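Local coordinates for protein ORF59 (PDB 3HSL) that serves as the accessory subunit of the herpesviral DNA polymerase, raising its processivity during lytic replication, probably by sliding along the template with it, at residues A[168-173]-A[228-233]. Sequence-based numbering, arbitrary orientation.
Sequences TTRLLL and SGWDGL
Arg170 sets its CD over one face of the Trp230 indole, with CG and CB toward the rim. CD stands 4.2 Å from the centroid of the six-membered ring and only 18° off the ring normal, the geometry of a CH-pi contact, while CG lies 4.0 Å from Trp230 CZ3. The guanidinium does not stack on the indole, since the two planes are 76° apart; a bend at chi3 (75°) turns the charged end beside the 228-233 loop instead. There Gly229 O lies over one guanidinium face, 3.6 Å from Arg170 NE without a hydrogen bond, and its partial negative charge would probably suit the cation; Thr168 O approaches the opposite face. No hydrogen bond joins the two segments, so the contact rests on packing. Trp230 also carries its ring edge up to the strand backbone, with CH2 3.4 Å from Leu171 O. Leu172 meets the indole obliquely, its CB 3.8 Å from Trp230 CZ3. Beside the ring, on the Arg170 side of its plane, Leu233 CD1 lies 4.1 Å from Arg170 CD. This is plain packing of a connecting loop, between strands 214-222 and 241-243, on strand 169-172 in a herpesviral processivity-factor fold. That strand pairs antiparallel with 270-276 and 241-243. Ile275 and Val287 add apolar contacts to Trp230, and a hydrogen bond from NE1 to Glu285 ties the indole to strand 282-288.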
loop_
_atom_site.group_PDB
_atom_site.type_symbol
_atom_site.label_atom_id
_atom_site.label_comp_id
_atom_site.label_asym_id
_atom_site.label_seq_id
_atom_site.Cartn_x
_atom_site.Cartn_y
_atom_site.Cartn_z
ATOM N N THR A 168 15.583 26.296 29.278
ATOM C CA THR A 168 14.573 25.222 29.335
ATOM C C THR A 168 14.986 23.962 30.111
ATOM O O THR A 168 16.167 23.639 30.230
ATOM C CB THR A 168 14.163 24.782 27.886
ATOM O OG1 THR A 168 13.655 25.909 27.160
ATOM C CG2 THR A 168 13.108 23.713 27.909
ATOM N N THR A 169 13.979 23.267 30.633
ATOM C CA THR A 169 14.151 22.025 31.363
ATOM C C THR A 169 14.191 20.922 30.319
ATOM O O THR A 169 13.206 20.685 29.627
ATOM C CB THR A 169 12.970 21.792 32.319
ATOM O OG1 THR A 169 12.946 22.834 33.301
ATOM C CG2 THR A 169 13.090 20.470 33.025
ATOM N N ARG A 170 15.328 20.247 30.200
ATOM C CA ARG A 170 15.440 19.178 29.220
ATOM C C ARG A 170 16.194 17.992 29.799
ATOM O O ARG A 170 17.011 18.147 30.705
ATOM C CB ARG A 170 16.052 19.683 27.894
ATOM C CG ARG A 170 17.533 19.998 27.908
ATOM C CD ARG A 170 18.005 20.682 26.635
ATOM N NE ARG A 170 17.596 22.089 26.578
ATOM C CZ ARG A 170 18.309 23.107 27.088
ATOM N NH1 ARG A 170 19.472 22.896 27.699
ATOM N NH2 ARG A 170 17.863 24.353 26.993
ATOM N N LEU A 171 15.896 16.812 29.254
ATOM C CA LEU A 171 16.479 15.542 29.678
ATOM C C LEU A 171 16.925 14.649 28.516
ATOM O O LEU A 171 16.205 14.521 27.520
ATOM C CB LEU A 171 15.438 14.773 30.488
ATOM C CG LEU A 171 15.780 13.365 30.982
ATOM C CD1 LEU A 171 16.896 13.388 32.032
ATOM C CD2 LEU A 171 14.551 12.686 31.543
ATOM N N LEU A 172 18.107 14.037 28.655
ATOM C CA LEU A 172 18.651 13.122 27.641
ATOM C C LEU A 172 19.082 11.821 28.307
ATOM O O LEU A 172 20.062 11.786 29.055
ATOM C CB LEU A 172 19.812 13.739 26.873
ATOM C CG LEU A 172 20.360 12.840 25.759
ATOM C CD1 LEU A 172 19.293 12.448 24.753
ATOM C CD2 LEU A 172 21.516 13.506 25.059
ATOM N N LEU A 173 18.342 10.748 28.027
ATOM C CA LEU A 173 18.632 9.458 28.647
ATOM C C LEU A 173 19.433 8.611 27.701
ATOM O O LEU A 173 19.256 8.715 26.487
ATOM C CB LEU A 173 17.340 8.690 28.944
ATOM C CG LEU A 173 16.090 9.463 29.354
ATOM C CD1 LEU A 173 15.408 10.005 28.027
ATOM C CD2 LEU A 173 15.109 8.565 30.115
ATOM N N SER A 228 22.919 25.111 25.526
ATOM C CA SER A 228 21.816 25.465 24.638
ATOM C C SER A 228 21.542 24.313 23.690
ATOM O O SER A 228 22.466 23.747 23.101
ATOM C CB SER A 228 22.125 26.743 23.853
ATOM O OG SER A 228 23.254 26.564 23.026
ATOM N N GLY A 229 20.267 23.969 23.544
ATOM C CA GLY A 229 19.889 22.863 22.682
ATOM C C GLY A 229 20.464 21.623 23.324
ATOM O O GLY A 229 20.481 21.513 24.547
ATOM N N TRP A 230 20.939 20.691 22.508
ATOM C CA TRP A 230 21.506 19.456 23.035
ATOM C C TRP A 230 23.031 19.418 23.125
ATOM O O TRP A 230 23.575 18.630 23.901
ATOM C CB TRP A 230 20.994 18.245 22.258
ATOM C CG TRP A 230 19.500 18.103 22.285
ATOM C CD1 TRP A 230 18.629 18.395 21.277
ATOM C CD2 TRP A 230 18.702 17.635 23.378
ATOM N NE1 TRP A 230 17.342 18.138 21.671
ATOM C CE2 TRP A 230 17.358 17.670 22.958
ATOM C CE3 TRP A 230 18.992 17.189 24.670
ATOM C CZ2 TRP A 230 16.307 17.276 23.782
ATOM C CZ3 TRP A 230 17.942 16.799 25.488
ATOM C CH2 TRP A 230 16.617 16.846 25.041
ATOM N N ASP A 231 23.718 20.254 22.348
ATOM C CA ASP A 231 25.190 20.278 22.373
ATOM C C ASP A 231 25.676 20.473 23.809
ATOM O O ASP A 231 25.188 21.354 24.517
ATOM C CB ASP A 231 25.739 21.346 21.422
ATOM C CG ASP A 231 25.362 21.080 19.963
ATOM O OD1 ASP A 231 25.036 19.923 19.621
ATOM O OD2 ASP A 231 25.389 22.024 19.145
ATOM N N GLY A 232 26.628 19.651 24.240
ATOM C CA GLY A 232 27.138 19.740 25.610
ATOM C C GLY A 232 26.317 18.926 26.607
ATOM O O GLY A 232 26.144 19.326 27.764
ATOM N N LEU A 233 25.817 17.783 26.136
ATOM C CA LEU A 233 25.024 16.813 26.897
ATOM C C LEU A 233 25.119 15.470 26.154
ATOM O O LEU A 233 24.187 14.658 26.222
ATOM C CB LEU A 233 23.545 17.220 26.986
ATOM C CG LEU A 233 22.905 18.418 27.701
ATOM C CD1 LEU A 233 21.418 18.471 27.405
ATOM C CD2 LEU A 233 23.090 18.373 29.198
#